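PDB 4OOU: mannan endo-1,4-beta-mannosidase from Cryptopygus antarcticus, which hydrolyses internal beta-1,4-mannosidic linkages in mannans, galactomannans and glucomannans, releasing mainly short manno-oligosaccharides. Local coordinates for residues A[217-222]-A[256-261]; A[162-167]-A[230-235]; A[286-289]-A[294-297]. All blocks are in the same frame, centred on the assembly; numbering follows the deposited sequence.

Contact 1 (A[217-222]-A[256-261]); sequences QILKTI and NHYKDS
Leu219 and Tyr258 meet at about a right angle. The leucine reaches out from its helix with its CD2 methyl, which meets the CD2-CE2 bond of the tyrosine ring obliquely. Leu219 CD2 comes within 3.7 Å of Tyr258 CD2. It also lies 3.9 Å from Tyr258 CE2. In Tyr258, CG stands anti to the carbonyl carbon (chi1 -53°), which carries the ring over to the helix. The same leucine methyl also packs on the backbone, with Leu219 CD2 3.2 Å from His257 O. Ile222 adds a looser touch one turn further on: its CD1 lies at the edge of the tyrosine ring, near the ring plane. No hydrogen bond crosses the contact. Apart from that carbonyl the touching groups are apolar, and all the touching residues are buried. The loop has its own bracing. Asn256 OD1 accepts from Tyr258 N at 3.1 Å, an Asx turn, with the donor above the carbonyl plane. Tyr258 OH hydrogen-bonds to Glu183. The side chain of Tyr258 lies about 8 Å from that of Glu181, the probable proton donor/acceptor. Contact 1 thus joins helix 215-232 of the TIM barrel to the turn leading into helix 260-267. Leu219 and Ile222 both touch Leu263 of that helix, while Ile222 and Tyr258 reach Val240 on strand 238-241.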
# COMPACT_ATOMS: atom_id res chain seq x y z
N GLN A 217 9.55 -11.43 -12.88
CA GLN A 217 10.44 -10.37 -12.39
C GLN A 217 9.73 -9.53 -11.36
O GLN A 217 10.31 -9.25 -10.29
CB GLN A 217 10.97 -9.50 -13.52
CG GLN A 217 11.78 -10.28 -14.54
CD GLN A 217 12.90 -11.06 -13.90
OE1 GLN A 217 13.79 -10.50 -13.25
NE2 GLN A 217 12.86 -12.38 -14.06
N ILE A 218 8.48 -9.16 -11.63
CA ILE A 218 7.68 -8.47 -10.60
C ILE A 218 7.79 -9.16 -9.24
O ILE A 218 8.16 -8.52 -8.26
CB ILE A 218 6.17 -8.36 -10.95
CG1 ILE A 218 5.96 -7.39 -12.13
CG2 ILE A 218 5.40 -7.91 -9.71
CD1 ILE A 218 4.55 -7.28 -12.64
N LEU A 219 7.46 -10.45 -9.20
CA LEU A 219 7.39 -11.22 -7.94
C LEU A 219 8.74 -11.44 -7.30
O LEU A 219 8.83 -11.45 -6.07
CB LEU A 219 6.73 -12.60 -8.16
CG LEU A 219 5.25 -12.56 -8.55
CD1 LEU A 219 4.76 -13.95 -8.91
CD2 LEU A 219 4.44 -11.96 -7.42
N LYS A 220 9.77 -11.63 -8.13
CA LYS A 220 11.13 -11.75 -7.65
C LYS A 220 11.54 -10.42 -7.01
O LYS A 220 12.12 -10.35 -5.91
CB LYS A 220 12.06 -12.07 -8.81
CG LYS A 220 13.50 -12.34 -8.37
CD LYS A 220 14.52 -11.83 -9.37
CE LYS A 220 15.81 -12.59 -9.22
NZ LYS A 220 16.74 -12.16 -10.28
N THR A 221 11.23 -9.34 -7.72
CA THR A 221 11.60 -8.03 -7.23
C THR A 221 10.92 -7.74 -5.90
O THR A 221 11.58 -7.28 -4.95
CB THR A 221 11.28 -6.97 -8.28
OG1 THR A 221 12.05 -7.25 -9.43
CG2 THR A 221 11.62 -5.60 -7.78
N ILE A 222 9.63 -8.06 -5.79
CA ILE A 222 8.98 -7.74 -4.53
C ILE A 222 9.41 -8.72 -3.42
O ILE A 222 9.59 -8.33 -2.27
CB ILE A 222 7.44 -7.29 -4.62
CG1 ILE A 222 6.62 -7.84 -3.46
CG2 ILE A 222 6.72 -7.55 -5.96
CD1 ILE A 222 5.92 -9.11 -3.78
N ASN A 256 -4.45 -15.68 -7.26
CA ASN A 256 -3.74 -14.89 -6.25
C ASN A 256 -2.25 -14.99 -6.58
O ASN A 256 -1.60 -15.96 -6.22
CB ASN A 256 -4.02 -15.44 -4.85
CG ASN A 256 -3.33 -14.66 -3.73
OD1 ASN A 256 -2.56 -13.71 -3.96
ND2 ASN A 256 -3.60 -15.07 -2.49
N HIS A 257 -1.71 -13.96 -7.23
CA HIS A 257 -0.32 -13.99 -7.64
C HIS A 257 0.68 -13.66 -6.57
O HIS A 257 1.87 -13.72 -6.85
CB HIS A 257 -0.07 -13.05 -8.82
CG HIS A 257 -0.50 -13.60 -10.12
ND1 HIS A 257 -1.76 -13.40 -10.63
CD2 HIS A 257 0.16 -14.38 -11.01
CE1 HIS A 257 -1.86 -14.02 -11.80
NE2 HIS A 257 -0.71 -14.63 -12.05
N TYR A 258 0.23 -13.31 -5.36
CA TYR A 258 1.13 -12.79 -4.33
C TYR A 258 1.11 -13.59 -3.01
O TYR A 258 1.64 -13.13 -1.99
CB TYR A 258 0.84 -11.30 -4.09
CG TYR A 258 0.86 -10.45 -5.36
CD1 TYR A 258 -0.27 -10.31 -6.13
CD2 TYR A 258 1.99 -9.79 -5.78
CE1 TYR A 258 -0.27 -9.53 -7.27
CE2 TYR A 258 2.00 -9.02 -6.92
CZ TYR A 258 0.86 -8.89 -7.67
OH TYR A 258 0.83 -8.13 -8.83
N LYS A 259 0.53 -14.79 -3.05
CA LYS A 259 0.61 -15.71 -1.90
C LYS A 259 2.05 -16.10 -1.57
O LYS A 259 2.89 -16.16 -2.45
CB LYS A 259 -0.26 -16.99 -2.09
CG LYS A 259 -0.26 -17.75 -3.43
CD LYS A 259 -1.48 -18.69 -3.44
CE LYS A 259 -1.51 -19.69 -4.60
NZ LYS A 259 -2.21 -19.21 -5.84
N ASP A 260 2.31 -16.34 -0.30
CA ASP A 260 3.64 -16.81 0.13
C ASP A 260 4.31 -17.72 -0.92
O ASP A 260 5.34 -17.34 -1.47
CB ASP A 260 3.56 -17.54 1.48
CG ASP A 260 3.21 -16.62 2.65
OD1 ASP A 260 2.53 -15.55 2.48
OD2 ASP A 260 3.61 -16.98 3.77
N SER A 261 3.73 -18.90 -1.23
CA SER A 261 4.37 -19.86 -2.19
C SER A 261 4.95 -19.15 -3.44
O SER A 261 6.15 -19.31 -3.76
CB SER A 261 3.44 -21.06 -2.58
OG SER A 261 2.53 -20.77 -3.64

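Contact 2 (A[162-167]-A[230-235]); sequences PMVNAL and HNADSK
Ala232 and Val164 form the centre of this contact. The single methyl of Ala232 points at the other helix, and its CB lies 3.6 Å from Val164 CG1. With chi1 at -173°, Val164 holds CG1 anti to its own backbone N, where it reaches Asp233 as well as Ala232. Val164 CG1 is 3.6 Å from Asp233 CB. One valine methyl therefore bridges two successive residues. The setting is the outer layer of a TIM barrel, the fold of glycoside hydrolase family 5. Helices 149-167 and 215-232 follow each other around the barrel, and they meet here at their C-terminal ends, away from the annotated substrate sites. Asn165 lies at the margin, with its amide beside the alanine: Asn165 ND2 is 3.9 Å from Ala232 CB. Its OD1 makes no bond to Ala232 O; instead, both oxygens accept from the amine of Lys168, which ties the two helix ends together. Asp233 is where the chain leaves helical geometry. Its carboxylate turns to Lys235 in a salt bridge, with Lys235 NZ 2.8 Å from Asp233 OD2 on the syn side, tilted 32° out of the carboxylate plane. Lys235 NZ also donates to Lys168 O.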
# COMPACT_ATOMS: atom_id res chain seq x y z
N PRO A 162 18.81 1.09 5.28
CA PRO A 162 18.94 2.25 6.17
C PRO A 162 17.62 2.97 6.49
O PRO A 162 17.44 3.48 7.61
CB PRO A 162 19.92 3.19 5.44
CG PRO A 162 20.36 2.48 4.21
CD PRO A 162 19.83 1.08 4.21
N MET A 163 16.72 3.01 5.52
CA MET A 163 15.37 3.57 5.78
C MET A 163 14.61 2.72 6.82
O MET A 163 14.00 3.24 7.74
CB MET A 163 14.55 3.63 4.49
CG MET A 163 14.92 4.73 3.53
SD MET A 163 13.74 4.63 2.15
CE MET A 163 14.84 3.84 1.03
N VAL A 164 14.67 1.40 6.66
CA VAL A 164 13.97 0.53 7.58
C VAL A 164 14.53 0.68 8.98
O VAL A 164 13.78 0.68 9.95
CB VAL A 164 14.07 -0.96 7.17
CG1 VAL A 164 13.17 -1.80 8.08
CG2 VAL A 164 13.67 -1.17 5.70
N ASN A 165 15.85 0.78 9.09
CA ASN A 165 16.47 0.73 10.42
C ASN A 165 16.20 2.00 11.20
O ASN A 165 16.05 1.97 12.42
CB ASN A 165 17.96 0.40 10.33
CG ASN A 165 18.20 -1.09 10.22
OD1 ASN A 165 17.69 -1.84 11.06
ND2 ASN A 165 18.92 -1.54 9.19
N ALA A 166 16.08 3.11 10.48
CA ALA A 166 15.78 4.38 11.14
C ALA A 166 14.31 4.52 11.49
O ALA A 166 13.98 5.18 12.44
CB ALA A 166 16.24 5.54 10.28
N LEU A 167 13.41 3.90 10.74
CA LEU A 167 11.99 4.16 10.94
C LEU A 167 11.20 3.07 11.69
O LEU A 167 9.99 3.23 11.98
CB LEU A 167 11.34 4.42 9.58
CG LEU A 167 11.89 5.54 8.69
CD1 LEU A 167 11.07 5.51 7.41
CD2 LEU A 167 11.86 6.92 9.34
N HIS A 230 12.00 -7.22 6.16
CA HIS A 230 11.86 -8.14 7.27
C HIS A 230 13.22 -8.39 7.91
O HIS A 230 13.31 -8.40 9.12
CB HIS A 230 11.21 -9.47 6.83
CG HIS A 230 9.78 -9.34 6.39
ND1 HIS A 230 8.79 -8.80 7.20
CD2 HIS A 230 9.15 -9.72 5.25
CE1 HIS A 230 7.64 -8.84 6.56
NE2 HIS A 230 7.82 -9.40 5.38
N ASN A 231 14.28 -8.57 7.12
CA ASN A 231 15.64 -8.75 7.68
C ASN A 231 15.97 -7.64 8.70
O ASN A 231 16.52 -7.89 9.76
CB ASN A 231 16.75 -8.77 6.59
CG ASN A 231 16.76 -10.07 5.77
OD1 ASN A 231 17.13 -10.05 4.59
ND2 ASN A 231 16.34 -11.17 6.35
N ALA A 232 15.62 -6.42 8.35
CA ALA A 232 15.98 -5.25 9.13
C ALA A 232 15.02 -5.02 10.30
O ALA A 232 15.44 -4.60 11.38
CB ALA A 232 16.03 -4.02 8.22
N ASP A 233 13.72 -5.24 10.04
CA ASP A 233 12.63 -5.09 11.03
C ASP A 233 11.71 -6.29 11.01
O ASP A 233 10.88 -6.43 10.11
CB ASP A 233 11.82 -3.80 10.81
CG ASP A 233 10.63 -3.69 11.76
OD1 ASP A 233 10.64 -4.37 12.82
OD2 ASP A 233 9.68 -2.92 11.46
N SER A 234 11.88 -7.17 11.99
CA SER A 234 11.27 -8.49 11.95
C SER A 234 9.76 -8.36 11.97
O SER A 234 9.10 -9.07 11.24
CB SER A 234 11.75 -9.40 13.11
OG SER A 234 11.50 -8.80 14.37
N LYS A 235 9.24 -7.44 12.80
CA LYS A 235 7.77 -7.24 12.91
C LYS A 235 7.11 -6.32 11.87
O LYS A 235 5.89 -6.11 11.91
CB LYS A 235 7.37 -6.74 14.32
CG LYS A 235 8.04 -5.47 14.81
CD LYS A 235 7.81 -4.23 13.99
CE LYS A 235 8.39 -3.02 14.72
NZ LYS A 235 8.65 -1.85 13.87

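Contact 3 (A[286-289]-A[294-297]); sequences GKWN and FKVN
Trp288 and Phe294 have nearly the same first torsion. In each, CG is anti to the carbonyl carbon, with chi1 -66° in the tryptophan and -69° in the phenylalanine. Each CB points toward the other segment, and these torsions let the rings meet. The two planes are inclined at 35°, and the centroid of the six-membered indole ring is 5.6 Å from that of the phenyl ring. The pairing is oblique. Phe294 CD2 lies 3.8 Å from both Trp288 CH2 and Trp288 CZ2, along that bond of the six-membered ring. Phe294 CB sits over one indole face, offset toward the rim, with Trp288 CZ2 4.0 Å away. Lys295 touches chiefly with its CG, which is 3.9 Å from Trp288 CB and 3.6 Å from Asn289 O.

Outside partners fix the rest. The indole N-H of Trp288 is bound by Glu321, and Phe294 packs edge-to-face on Phe313. Asn289 ND2 bonds to Glu245. The contact lies in the loop after strand 277-281 of the TIM barrel, beside substrate-binding residues. The side chain of Asn289 is about 4 Å from that of His284, and the side chain of Trp288 about 5 Å from that of Tyr282. Replacing Trp288 by an alanine is likely to open a gap beside Phe294 and Lys295 CG and to leave Glu321 without its N-H partner. Between the two segments the contact is mainly van der Waals packing, with no hydrogen bond, while the indole N-H and the asparagine amide turn to acidic partners beyond it.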
# COMPACT_ATOMS: atom_id res chain seq x y z
N GLY A 286 -20.18 3.38 -14.16
CA GLY A 286 -21.11 3.12 -13.06
C GLY A 286 -21.35 1.65 -12.71
O GLY A 286 -22.32 1.36 -11.99
N LYS A 287 -20.50 0.73 -13.17
CA LYS A 287 -20.70 -0.69 -12.84
C LYS A 287 -19.44 -1.34 -12.32
O LYS A 287 -18.42 -1.32 -12.97
CB LYS A 287 -21.23 -1.47 -14.04
N TRP A 288 -19.52 -1.89 -11.11
CA TRP A 288 -18.45 -2.68 -10.53
C TRP A 288 -18.11 -3.92 -11.39
O TRP A 288 -18.94 -4.42 -12.13
CB TRP A 288 -18.86 -3.20 -9.15
CG TRP A 288 -19.07 -2.19 -8.07
CD1 TRP A 288 -20.21 -1.98 -7.38
CD2 TRP A 288 -18.10 -1.30 -7.51
NE1 TRP A 288 -20.03 -0.99 -6.43
CE2 TRP A 288 -18.74 -0.56 -6.50
CE3 TRP A 288 -16.75 -1.06 -7.76
CZ2 TRP A 288 -18.10 0.41 -5.75
CZ3 TRP A 288 -16.11 -0.10 -7.02
CH2 TRP A 288 -16.78 0.63 -6.03
N ASN A 289 -16.90 -4.43 -11.26
CA ASN A 289 -16.62 -5.81 -11.68
C ASN A 289 -17.53 -6.85 -10.96
O ASN A 289 -18.04 -6.59 -9.89
CB ASN A 289 -15.14 -6.17 -11.42
CG ASN A 289 -14.17 -5.37 -12.27
OD1 ASN A 289 -14.54 -4.62 -13.20
ND2 ASN A 289 -12.90 -5.54 -11.96
N PHE A 294 -16.95 -4.52 -3.17
CA PHE A 294 -18.23 -3.98 -2.70
C PHE A 294 -19.38 -4.74 -3.33
O PHE A 294 -20.53 -4.50 -2.98
CB PHE A 294 -18.36 -2.47 -2.94
CG PHE A 294 -17.44 -1.64 -2.09
CD1 PHE A 294 -17.65 -1.51 -0.74
CD2 PHE A 294 -16.32 -1.00 -2.65
CE1 PHE A 294 -16.77 -0.76 0.06
CE2 PHE A 294 -15.44 -0.26 -1.87
CZ PHE A 294 -15.66 -0.13 -0.50
N LYS A 295 -19.08 -5.69 -4.21
CA LYS A 295 -20.09 -6.65 -4.68
C LYS A 295 -20.20 -7.88 -3.78
O LYS A 295 -21.16 -8.61 -3.86
CB LYS A 295 -19.80 -7.10 -6.12
CG LYS A 295 -20.37 -6.18 -7.17
CD LYS A 295 -21.89 -6.32 -7.24
CE LYS A 295 -22.49 -5.95 -8.60
NZ LYS A 295 -22.16 -6.97 -9.63
N VAL A 296 -19.24 -8.08 -2.89
CA VAL A 296 -18.99 -9.41 -2.39
C VAL A 296 -18.52 -9.38 -0.90
O VAL A 296 -18.60 -8.35 -0.25
CB VAL A 296 -18.00 -10.04 -3.39
CG1 VAL A 296 -16.56 -10.04 -2.87
CG2 VAL A 296 -18.46 -11.42 -3.80
N ASN A 297 -18.09 -10.52 -0.37
CA ASN A 297 -17.52 -10.64 0.97
C ASN A 297 -16.01 -10.64 0.91
O ASN A 297 -15.46 -11.16 -0.04
CB ASN A 297 -17.80 -12.05 1.50
CG ASN A 297 -18.91 -12.12 2.49
OD1 ASN A 297 -19.53 -11.12 2.85
ND2 ASN A 297 -19.19 -13.33 2.94

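How the contacts relate
From the N terminus, contact 2 opens first, at residues 162-167 on helix 149-167. Contact 1 opens next, at 217-222 on helix 215-232. Contact 2 then closes at 230-235, at the end of that same helix, and contact 1 closes at 256-261. The two therefore cross along the chain and share helix 215-232, though their nearest atoms stay about 8 Å apart. Contact 2 ties that helix back to the preceding barrel helix; contact 1 ties it forward to the turn before helix 260-267. Contact 3 comes later, in series, and closes a four-residue span within the long loop between strands 277-281 and 308-313. It lies across the chain's centre from contact 2.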